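Long-range contacts in beta-galactosidase (Geobacillus stearothermophilus, PDB 4OIF), which probably hydrolyses terminal non-reducing beta-D-galactose residues in beta-D-galactosides, as a zinc-binding, trimeric member of glycosyl hydrolase family 42: residues F14-D24 with S43-A54; A300-R311 with M347-D355. One frame throughout, in Å; residues are numbered along the deposited sequence.

Interaction 1 of 2, residues F14-D24 with S43-A54; sequences FILHGGDYNPD and SHTNTFTVGVFA
Gly19 and Asp20 pair with Phe48 and Thr49 as neighbouring parallel strands, 16-21 and 47-50. Helix 30-42 links them, so this is the first beta-alpha-beta unit of the TIM-barrel domain. The ladder runs from Thr47 N on His17 O to Tyr21 N on Thr49 O. Between these, Gly19 N bonds Thr47 O, and Thr49 N bonds Gly19 O.

The bonding is densest where the strands begin. His17 O accepts twice: Asn46 N comes nearly end-on at 2.7 Å, and Thr47 N comes from above the carbonyl plane. His17 N in turn gives an almost straight bond of 2.9 Å to Asn46 OD1 (174°). That amide oxygen also takes the hydroxyl proton of Thr47 OG1. The Phe14 ring presents an edge to the same oxygen, with CE1 3.4 Å from Asn46 OD1.

The His17 imidazole is fixed at both nitrogens. His17 ND1 donates in the ring plane to His44 O at 2.8 Å, and NE2 is bonded to Tyr359 OH. His44 is the positive-phi residue of the Schellman motif that ends helix 30-42. CG of His17 stands opposite its backbone N (chi1 -175°), which carries the ring out to His44. Thr45 CG2 makes a CH-pi contact over one face of the His17 ring, 3.8 Å from its centroid.

Past the strand ends a water bridges the chains. It accepts from Gly51 N and lies within bonding distance of Tyr21 O and Asp24 OD1. Here Val52 and Phe53 approach Asn157 and Arg119, both predicted to bind substrate. Within the ladder, Asp20 and Thr49 point the same way, side by side, and share a water. It donates to Asp20 OD1 at 2.6 Å and accepts from Thr49 OG1 at 2.7 Å.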
loop_
_atom_site.group_PDB
_atom_site.type_symbol
_atom_site.label_atom_id
_atom_site.label_comp_id
_atom_site.label_asym_id
_atom_site.label_seq_id
_atom_site.Cartn_x
_atom_site.Cartn_y
_atom_site.Cartn_z
ATOM N N PHE A 14 -23.340 29.361 31.903
ATOM C CA PHE A 14 -23.525 27.936 32.105
ATOM C C PHE A 14 -22.665 27.159 31.125
ATOM O O PHE A 14 -22.303 27.671 30.071
ATOM C CB PHE A 14 -24.994 27.556 31.939
ATOM C CG PHE A 14 -25.567 27.914 30.600
ATOM C CD1 PHE A 14 -25.572 26.989 29.567
ATOM C CD2 PHE A 14 -26.111 29.169 30.376
ATOM C CE1 PHE A 14 -26.100 27.308 28.327
ATOM C CE2 PHE A 14 -26.637 29.503 29.147
ATOM C CZ PHE A 14 -26.631 28.572 28.112
ATOM N N ILE A 15 -22.336 25.920 31.469
ATOM C CA ILE A 15 -21.561 25.081 30.569
ATOM C C ILE A 15 -22.463 24.589 29.444
ATOM O O ILE A 15 -23.480 23.943 29.693
ATOM C CB ILE A 15 -20.922 23.896 31.301
ATOM C CG1 ILE A 15 -19.639 24.355 32.000
ATOM C CG2 ILE A 15 -20.599 22.783 30.322
ATOM C CD1 ILE A 15 -19.438 23.757 33.365
ATOM N N LEU A 16 -22.103 24.936 28.212
ATOM C CA LEU A 16 -22.901 24.563 27.056
ATOM C C LEU A 16 -23.000 23.051 26.980
ATOM O O LEU A 16 -22.015 22.366 27.163
ATOM C CB LEU A 16 -22.296 25.107 25.762
ATOM C CG LEU A 16 -21.651 26.491 25.845
ATOM C CD1 LEU A 16 -21.150 26.896 24.472
ATOM C CD2 LEU A 16 -22.631 27.519 26.414
ATOM N N HIS A 17 -24.193 22.535 26.726
ATOM C CA HIS A 17 -24.351 21.107 26.534
ATOM C C HIS A 17 -25.296 20.883 25.369
ATOM O O HIS A 17 -26.411 21.392 25.364
ATOM C CB HIS A 17 -24.877 20.440 27.801
ATOM C CG HIS A 17 -24.942 18.949 27.716
ATOM N ND1 HIS A 17 -26.013 18.224 28.196
ATOM C CD2 HIS A 17 -24.067 18.043 27.219
ATOM C CE1 HIS A 17 -25.795 16.935 27.995
ATOM N NE2 HIS A 17 -24.620 16.796 27.407
ATOM N N GLY A 18 -24.847 20.140 24.365
ATOM C CA GLY A 18 -25.701 19.902 23.214
ATOM C C GLY A 18 -24.836 19.539 22.039
ATOM O O GLY A 18 -23.980 18.679 22.179
ATOM N N GLY A 19 -25.030 20.195 20.899
ATOM C CA GLY A 19 -24.209 19.916 19.729
ATOM C C GLY A 19 -24.842 20.182 18.363
ATOM O O GLY A 19 -25.839 20.896 18.238
ATOM N N ASP A 20 -24.245 19.612 17.324
ATOM C CA ASP A 20 -24.745 19.822 15.975
ATOM C C ASP A 20 -26.185 19.336 15.840
ATOM O O ASP A 20 -26.516 18.190 16.170
ATOM C CB ASP A 20 -23.853 19.117 14.953
ATOM C CG ASP A 20 -22.517 19.822 14.751
ATOM O OD1 ASP A 20 -21.992 20.424 15.712
ATOM O OD2 ASP A 20 -21.992 19.782 13.622
ATOM N N TYR A 21 -27.051 20.220 15.372
ATOM C CA TYR A 21 -28.455 19.876 15.200
ATOM C C TYR A 21 -28.829 20.134 13.738
ATOM O O TYR A 21 -28.614 21.237 13.220
ATOM C CB TYR A 21 -29.339 20.677 16.185
ATOM C CG TYR A 21 -30.823 20.447 16.018
ATOM C CD1 TYR A 21 -31.333 19.161 15.950
ATOM C CD2 TYR A 21 -31.713 21.513 15.940
ATOM C CE1 TYR A 21 -32.679 18.930 15.790
ATOM C CE2 TYR A 21 -33.073 21.291 15.779
ATOM C CZ TYR A 21 -33.546 19.991 15.701
ATOM O OH TYR A 21 -34.890 19.728 15.540
ATOM N N ASN A 22 -29.368 19.113 13.072
ATOM C CA ASN A 22 -29.637 19.191 11.630
ATOM C C ASN A 22 -31.079 18.929 11.226
ATOM O O ASN A 22 -31.355 17.983 10.488
ATOM C CB ASN A 22 -28.734 18.213 10.888
ATOM C CG ASN A 22 -27.276 18.543 11.064
ATOM O OD1 ASN A 22 -26.828 19.605 10.645
ATOM N ND2 ASN A 22 -26.527 17.643 11.690
ATOM N N PRO A 23 -32.003 19.781 11.691
ATOM C CA PRO A 23 -33.417 19.644 11.344
ATOM C C PRO A 23 -33.650 19.795 9.845
ATOM O O PRO A 23 -34.671 19.333 9.348
ATOM C CB PRO A 23 -34.080 20.789 12.118
ATOM C CG PRO A 23 -32.990 21.805 12.275
ATOM C CD PRO A 23 -31.752 21.000 12.481
ATOM N N ASP A 24 -32.709 20.415 9.141
ATOM C CA ASP A 24 -32.831 20.586 7.697
ATOM C C ASP A 24 -32.882 19.229 6.977
ATOM O O ASP A 24 -33.281 19.143 5.817
ATOM C CB ASP A 24 -31.682 21.464 7.153
ATOM C CG ASP A 24 -30.309 21.090 7.730
ATOM O OD1 ASP A 24 -30.166 20.958 8.974
ATOM O OD2 ASP A 24 -29.361 20.927 6.930
ATOM N N SER A 43 -32.725 15.354 27.946
ATOM C CA SER A 43 -31.278 15.109 27.941
ATOM C C SER A 43 -30.495 16.244 28.592
ATOM O O SER A 43 -29.267 16.183 28.699
ATOM C CB SER A 43 -30.776 14.885 26.509
ATOM O OG SER A 43 -31.101 15.985 25.676
ATOM N N HIS A 44 -31.221 17.266 29.032
ATOM C CA HIS A 44 -30.631 18.468 29.619
ATOM C C HIS A 44 -29.565 19.043 28.695
ATOM O O HIS A 44 -28.429 19.303 29.099
ATOM C CB HIS A 44 -30.050 18.177 30.999
ATOM C CG HIS A 44 -30.966 17.389 31.881
ATOM N ND1 HIS A 44 -31.801 17.980 32.805
ATOM C CD2 HIS A 44 -31.184 16.057 31.974
ATOM C CE1 HIS A 44 -32.489 17.044 33.433
ATOM N NE2 HIS A 44 -32.137 15.870 32.947
ATOM N N THR A 45 -29.949 19.219 27.441
ATOM C CA THR A 45 -29.125 19.923 26.486
ATOM C C THR A 45 -29.708 21.307 26.240
ATOM O O THR A 45 -30.923 21.470 26.266
ATOM C CB THR A 45 -29.039 19.158 25.183
ATOM O OG1 THR A 45 -30.351 18.683 24.838
ATOM C CG2 THR A 45 -28.101 17.991 25.355
ATOM N N ASN A 46 -28.845 22.287 25.980
ATOM C CA ASN A 46 -29.262 23.684 25.916
ATOM C C ASN A 46 -28.694 24.463 24.726
ATOM O O ASN A 46 -29.155 25.559 24.401
ATOM C CB ASN A 46 -28.865 24.388 27.220
ATOM C CG ASN A 46 -27.403 24.166 27.583
ATOM O OD1 ASN A 46 -26.510 24.348 26.758
ATOM N ND2 ASN A 46 -27.155 23.762 28.823
ATOM N N THR A 47 -27.676 23.909 24.087
ATOM C CA THR A 47 -26.975 24.644 23.047
ATOM C C THR A 47 -26.827 23.793 21.797
ATOM O O THR A 47 -26.408 22.633 21.867
ATOM C CB THR A 47 -25.600 25.107 23.538
ATOM O OG1 THR A 47 -25.776 25.880 24.732
ATOM C CG2 THR A 47 -24.905 25.964 22.478
ATOM N N PHE A 48 -27.199 24.363 20.653
ATOM C CA PHE A 48 -27.180 23.586 19.416
ATOM C C PHE A 48 -26.573 24.353 18.244
ATOM O O PHE A 48 -26.925 25.504 17.981
ATOM C CB PHE A 48 -28.599 23.106 19.086
ATOM C CG PHE A 48 -29.243 22.369 20.223
ATOM C CD1 PHE A 48 -28.984 21.025 20.429
ATOM C CD2 PHE A 48 -30.061 23.036 21.122
ATOM C CE1 PHE A 48 -29.550 20.360 21.496
ATOM C CE2 PHE A 48 -30.631 22.371 22.193
ATOM C CZ PHE A 48 -30.375 21.036 22.382
ATOM N N THR A 49 -25.648 23.691 17.561
ATOM C CA THR A 49 -24.987 24.237 16.399
ATOM C C THR A 49 -25.795 23.950 15.145
ATOM O O THR A 49 -25.877 22.802 14.701
ATOM C CB THR A 49 -23.591 23.655 16.244
ATOM O OG1 THR A 49 -22.854 23.888 17.448
ATOM C CG2 THR A 49 -22.879 24.303 15.083
ATOM N N VAL A 50 -26.390 24.997 14.578
ATOM C CA VAL A 50 -27.322 24.828 13.473
ATOM C C VAL A 50 -26.779 25.429 12.177
ATOM O O VAL A 50 -26.052 26.431 12.194
ATOM C CB VAL A 50 -28.697 25.442 13.828
ATOM C CG1 VAL A 50 -29.712 25.233 12.704
ATOM C CG2 VAL A 50 -29.208 24.809 15.109
ATOM N N GLY A 51 -27.099 24.775 11.065
ATOM C CA GLY A 51 -26.783 25.284 9.744
ATOM C C GLY A 51 -25.431 24.935 9.142
ATOM O O GLY A 51 -25.066 25.519 8.120
ATOM N N VAL A 52 -24.694 23.993 9.736
ATOM C CA VAL A 52 -23.314 23.728 9.301
ATOM C C VAL A 52 -23.263 23.285 7.832
ATOM O O VAL A 52 -22.387 23.702 7.069
ATOM C CB VAL A 52 -22.617 22.671 10.190
ATOM C CG1 VAL A 52 -21.171 22.494 9.771
ATOM C CG2 VAL A 52 -22.668 23.088 11.641
ATOM N N PHE A 53 -24.225 22.472 7.423
ATOM C CA PHE A 53 -24.283 22.045 6.040
ATOM C C PHE A 53 -25.640 22.349 5.434
ATOM O O PHE A 53 -26.165 21.569 4.637
ATOM C CB PHE A 53 -23.952 20.558 5.941
ATOM C CG PHE A 53 -22.607 20.217 6.510
ATOM C CD1 PHE A 53 -21.448 20.546 5.819
ATOM C CD2 PHE A 53 -22.496 19.606 7.742
ATOM C CE1 PHE A 53 -20.196 20.252 6.337
ATOM C CE2 PHE A 53 -21.247 19.308 8.269
ATOM C CZ PHE A 53 -20.094 19.640 7.566
ATOM N N ALA A 54 -26.185 23.513 5.780
ATOM C CA ALA A 54 -27.565 23.846 5.428
ATOM C C ALA A 54 -27.722 24.785 4.227
ATOM O O ALA A 54 -28.821 25.301 3.990
ATOM C CB ALA A 54 -28.252 24.441 6.629
HETATM O O HOH W 1 -21.637 21.558 18.005
HETATM O O HOH W 2 -28.801 22.559 10.768
HETATM O O HOH W 3 -25.461 21.819 11.896
HETATM O O HOH W 4 -26.778 21.485 8.261
#

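Interaction 2 of 2, residues A300-R311 with M347-D355; sequences AMKVGFINDLYR and MQMIAHGSD
This is a buried packing of two helices in the TIM-barrel domain, joined by polar side chains. Residues 300-311 of helix 296-312 meet the C-terminal end of helix 341-351. The short axes are 10.1 Å apart and run 36° from parallel.

Asp308 OD1 is the main acceptor. His352 ND1 reaches Asp308 OD1 on its syn side at 2.8 Å, in the plane of the imidazole. Arg311 NH1 reaches the same oxygen on the anti side, from the opposite face of the carboxylate plane, and makes a salt bridge. Arg311 NH1 also donates to His352 O at 2.8 Å, so one nitrogen ties Asp308 to the main chain just past the end of helix 341-351. The bend at chi3 (56°) turns the guanidinium edge to both acceptors. An alanine in place of Arg311 would probably leave His352 O without this donor and Asp308 without its charged mate.

Gly304 CA covers one face of the His352 ring, 3.9 Å from its centroid. Asn307 CB packs on His352 CB, and the Asn307 amide lies against Met349 SD. Met349 CE reaches on to Val303 CG1 at 3.7 Å. At the other end Gln348, extended, donates through NE2 to Ala300 O.

The contact is also tied to the trimerisation domain. Asp308 OD2 bonds Tyr446 OH of helix 438-451, and Arg311 NH2 forms a salt bridge with Asp457 of strand 456-459.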
loop_
_atom_site.group_PDB
_atom_site.type_symbol
_atom_site.label_atom_id
_atom_site.label_comp_id
_atom_site.label_asym_id
_atom_site.label_seq_id
_atom_site.Cartn_x
_atom_site.Cartn_y
_atom_site.Cartn_z
ATOM N N ALA A 300 -6.087 8.820 27.410
ATOM C CA ALA A 300 -6.589 9.958 28.178
ATOM C C ALA A 300 -5.511 11.026 28.289
ATOM O O ALA A 300 -5.785 12.216 28.135
ATOM C CB ALA A 300 -7.050 9.523 29.557
ATOM N N MET A 301 -4.283 10.582 28.536
ATOM C CA MET A 301 -3.127 11.469 28.563
ATOM C C MET A 301 -2.960 12.214 27.242
ATOM O O MET A 301 -2.744 13.437 27.240
ATOM C CB MET A 301 -1.857 10.683 28.871
ATOM C CG MET A 301 -0.631 11.561 29.050
ATOM S SD MET A 301 0.808 10.581 29.478
ATOM C CE MET A 301 0.879 9.524 28.039
ATOM N N LYS A 302 -3.050 11.485 26.125
ATOM C CA LYS A 302 -2.973 12.139 24.805
ATOM C C LYS A 302 -4.041 13.228 24.625
ATOM O O LYS A 302 -3.772 14.348 24.112
ATOM C CB LYS A 302 -3.106 11.109 23.680
ATOM C CG LYS A 302 -1.889 10.239 23.461
ATOM C CD LYS A 302 -2.137 9.291 22.312
ATOM C CE LYS A 302 -1.269 8.067 22.395
ATOM N NZ LYS A 302 -1.631 7.061 21.351
ATOM N N VAL A 303 -5.252 12.899 25.070
ATOM C CA VAL A 303 -6.365 13.835 24.984
ATOM C C VAL A 303 -6.069 15.085 25.808
ATOM O O VAL A 303 -6.269 16.216 25.356
ATOM C CB VAL A 303 -7.681 13.191 25.459
ATOM C CG1 VAL A 303 -8.827 14.191 25.378
ATOM C CG2 VAL A 303 -7.993 11.957 24.629
ATOM N N GLY A 304 -5.563 14.868 27.016
ATOM C CA GLY A 304 -5.224 15.963 27.904
ATOM C C GLY A 304 -4.151 16.848 27.300
ATOM O O GLY A 304 -4.196 18.064 27.448
ATOM N N PHE A 305 -3.190 16.233 26.612
ATOM C CA PHE A 305 -2.161 16.988 25.919
ATOM C C PHE A 305 -2.796 17.919 24.896
ATOM O O PHE A 305 -2.521 19.139 24.895
ATOM C CB PHE A 305 -1.163 16.056 25.243
ATOM C CG PHE A 305 -0.073 16.770 24.481
ATOM C CD1 PHE A 305 1.093 17.165 25.123
ATOM C CD2 PHE A 305 -0.203 17.020 23.108
ATOM C CE1 PHE A 305 2.117 17.810 24.414
ATOM C CE2 PHE A 305 0.803 17.661 22.395
ATOM C CZ PHE A 305 1.971 18.061 23.051
ATOM N N ILE A 306 -3.651 17.370 24.032
ATOM C CA ILE A 306 -4.279 18.263 23.043
ATOM C C ILE A 306 -5.133 19.361 23.700
ATOM O O ILE A 306 -5.120 20.521 23.264
ATOM C CB ILE A 306 -5.153 17.505 22.036
ATOM C CG1 ILE A 306 -4.276 16.621 21.174
ATOM C CG2 ILE A 306 -5.861 18.493 21.103
ATOM C CD1 ILE A 306 -3.414 17.410 20.204
ATOM N N ASN A 307 -5.857 19.009 24.755
ATOM C CA ASN A 307 -6.614 20.017 25.483
ATOM C C ASN A 307 -5.709 21.122 25.981
ATOM O O ASN A 307 -6.035 22.286 25.870
ATOM C CB ASN A 307 -7.357 19.399 26.651
ATOM C CG ASN A 307 -8.595 18.647 26.226
ATOM O OD1 ASN A 307 -9.095 18.805 25.105
ATOM N ND2 ASN A 307 -9.113 17.833 27.134
ATOM N N ASP A 308 -4.557 20.757 26.523
ATOM C CA ASP A 308 -3.671 21.757 27.070
ATOM C C ASP A 308 -3.180 22.658 25.944
ATOM O O ASP A 308 -3.082 23.892 26.092
ATOM C CB ASP A 308 -2.524 21.088 27.814
ATOM C CG ASP A 308 -2.990 20.421 29.099
ATOM O OD1 ASP A 308 -4.116 20.720 29.557
ATOM O OD2 ASP A 308 -2.240 19.597 29.655
ATOM N N LEU A 309 -2.908 22.044 24.803
ATOM C CA LEU A 309 -2.467 22.819 23.664
ATOM C C LEU A 309 -3.524 23.859 23.270
ATOM O O LEU A 309 -3.231 25.058 23.181
ATOM C CB LEU A 309 -2.138 21.890 22.486
ATOM C CG LEU A 309 -1.809 22.577 21.155
ATOM C CD1 LEU A 309 -0.593 23.496 21.265
ATOM C CD2 LEU A 309 -1.609 21.547 20.071
ATOM N N TYR A 310 -4.758 23.408 23.068
ATOM C CA TYR A 310 -5.798 24.281 22.525
ATOM C C TYR A 310 -6.339 25.294 23.539
ATOM O O TYR A 310 -6.778 26.384 23.169
ATOM C CB TYR A 310 -6.936 23.439 21.948
ATOM C CG TYR A 310 -6.552 22.771 20.645
ATOM C CD1 TYR A 310 -5.453 23.224 19.917
ATOM C CD2 TYR A 310 -7.281 21.699 20.138
ATOM C CE1 TYR A 310 -5.085 22.633 18.729
ATOM C CE2 TYR A 310 -6.920 21.098 18.941
ATOM C CZ TYR A 310 -5.811 21.568 18.246
ATOM O OH TYR A 310 -5.420 20.986 17.061
ATOM N N ARG A 311 -6.297 24.945 24.816
ATOM C CA ARG A 311 -6.599 25.921 25.848
ATOM C C ARG A 311 -5.539 27.003 25.783
ATOM O O ARG A 311 -5.855 28.188 25.709
ATOM C CB ARG A 311 -6.635 25.286 27.241
ATOM C CG ARG A 311 -7.108 26.236 28.354
ATOM C CD ARG A 311 -6.677 25.734 29.712
ATOM N NE ARG A 311 -5.231 25.554 29.745
ATOM C CZ ARG A 311 -4.613 24.379 29.762
ATOM N NH1 ARG A 311 -5.318 23.251 29.761
ATOM N NH2 ARG A 311 -3.287 24.342 29.775
ATOM N N MET A 347 -16.082 15.011 31.684
ATOM C CA MET A 347 -15.497 15.665 32.847
ATOM C C MET A 347 -14.033 16.016 32.589
ATOM O O MET A 347 -13.571 17.082 33.010
ATOM C CB MET A 347 -15.625 14.787 34.089
ATOM C CG MET A 347 -17.067 14.556 34.504
ATOM S SD MET A 347 -17.914 16.089 34.931
ATOM C CE MET A 347 -19.320 16.003 33.837
ATOM N N GLN A 348 -13.312 15.135 31.888
ATOM C CA GLN A 348 -11.916 15.419 31.567
ATOM C C GLN A 348 -11.816 16.661 30.699
ATOM O O GLN A 348 -10.908 17.490 30.863
ATOM C CB GLN A 348 -11.247 14.248 30.858
ATOM C CG GLN A 348 -9.765 14.507 30.632
ATOM C CD GLN A 348 -9.099 13.520 29.694
ATOM O OE1 GLN A 348 -9.748 12.916 28.831
ATOM N NE2 GLN A 348 -7.785 13.362 29.850
ATOM N N MET A 349 -12.762 16.786 29.773
ATOM C CA MET A 349 -12.793 17.954 28.911
ATOM C C MET A 349 -12.977 19.222 29.727
ATOM O O MET A 349 -12.251 20.203 29.518
ATOM C CB MET A 349 -13.894 17.817 27.865
ATOM C CG MET A 349 -13.494 16.921 26.709
ATOM S SD MET A 349 -12.171 17.658 25.737
ATOM C CE MET A 349 -11.740 16.280 24.679
ATOM N N ILE A 350 -13.929 19.209 30.660
ATOM C CA ILE A 350 -14.119 20.390 31.510
ATOM C C ILE A 350 -12.876 20.669 32.380
ATOM O O ILE A 350 -12.520 21.816 32.639
ATOM C CB ILE A 350 -15.366 20.234 32.417
ATOM C CG1 ILE A 350 -16.605 19.948 31.560
ATOM C CG2 ILE A 350 -15.587 21.481 33.308
ATOM C CD1 ILE A 350 -16.911 21.038 30.558
ATOM N N ALA A 351 -12.206 19.613 32.813
ATOM C CA ALA A 351 -11.100 19.753 33.744
ATOM C C ALA A 351 -9.880 20.438 33.108
ATOM O O ALA A 351 -9.118 21.119 33.796
ATOM C CB ALA A 351 -10.717 18.393 34.297
ATOM N N HIS A 352 -9.694 20.255 31.805
ATOM C CA HIS A 352 -8.547 20.830 31.120
ATOM C C HIS A 352 -8.898 22.158 30.471
ATOM O O HIS A 352 -8.074 22.732 29.771
ATOM C CB HIS A 352 -7.994 19.862 30.071
ATOM C CG HIS A 352 -7.152 18.760 30.644
ATOM N ND1 HIS A 352 -5.775 18.820 30.685
ATOM C CD2 HIS A 352 -7.494 17.574 31.202
ATOM C CE1 HIS A 352 -5.307 17.720 31.248
ATOM N NE2 HIS A 352 -6.329 16.946 31.568
ATOM N N GLY A 353 -10.109 22.658 30.719
ATOM C CA GLY A 353 -10.433 24.025 30.352
ATOM C C GLY A 353 -11.676 24.312 29.520
ATOM O O GLY A 353 -12.033 25.473 29.327
ATOM N N SER A 354 -12.353 23.283 29.030
ATOM C CA SER A 354 -13.546 23.513 28.212
ATOM C C SER A 354 -14.730 24.076 29.006
ATOM O O SER A 354 -15.018 23.622 30.118
ATOM C CB SER A 354 -13.974 22.218 27.526
ATOM O OG SER A 354 -15.125 22.420 26.729
ATOM N N ASP A 355 -15.412 25.065 28.434
ATOM C CA ASP A 355 -16.677 25.553 28.993
ATOM C C ASP A 355 -17.879 24.993 28.232
ATOM O O ASP A 355 -18.969 25.568 28.265
ATOM C CB ASP A 355 -16.726 27.085 28.995
ATOM C CG ASP A 355 -15.920 27.688 30.131
ATOM O OD1 ASP A 355 -15.597 26.957 31.093
ATOM O OD2 ASP A 355 -15.610 28.897 30.067
#

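How the interactions relate
Both contacts are buried and belong to the TIM-barrel domain, but they hold different layers. Interaction 1 joins two strands of the barrel wall. Interaction 2 joins two helices outside that wall. The chemistry follows the place. Main-chain bonds set the strand pairing, with waters at its C-terminal end. The helices rely on side chains, including a buried Asp308-Arg311 salt bridge. Their centres are 21 Å apart, yet they touch: Leu16 N lies 3.2 Å from Asp355 O, a probable hydrogen bond. Strand 356-359 follows Asp355 and pairs with strand 16-21, closing the barrel between its first and last strands.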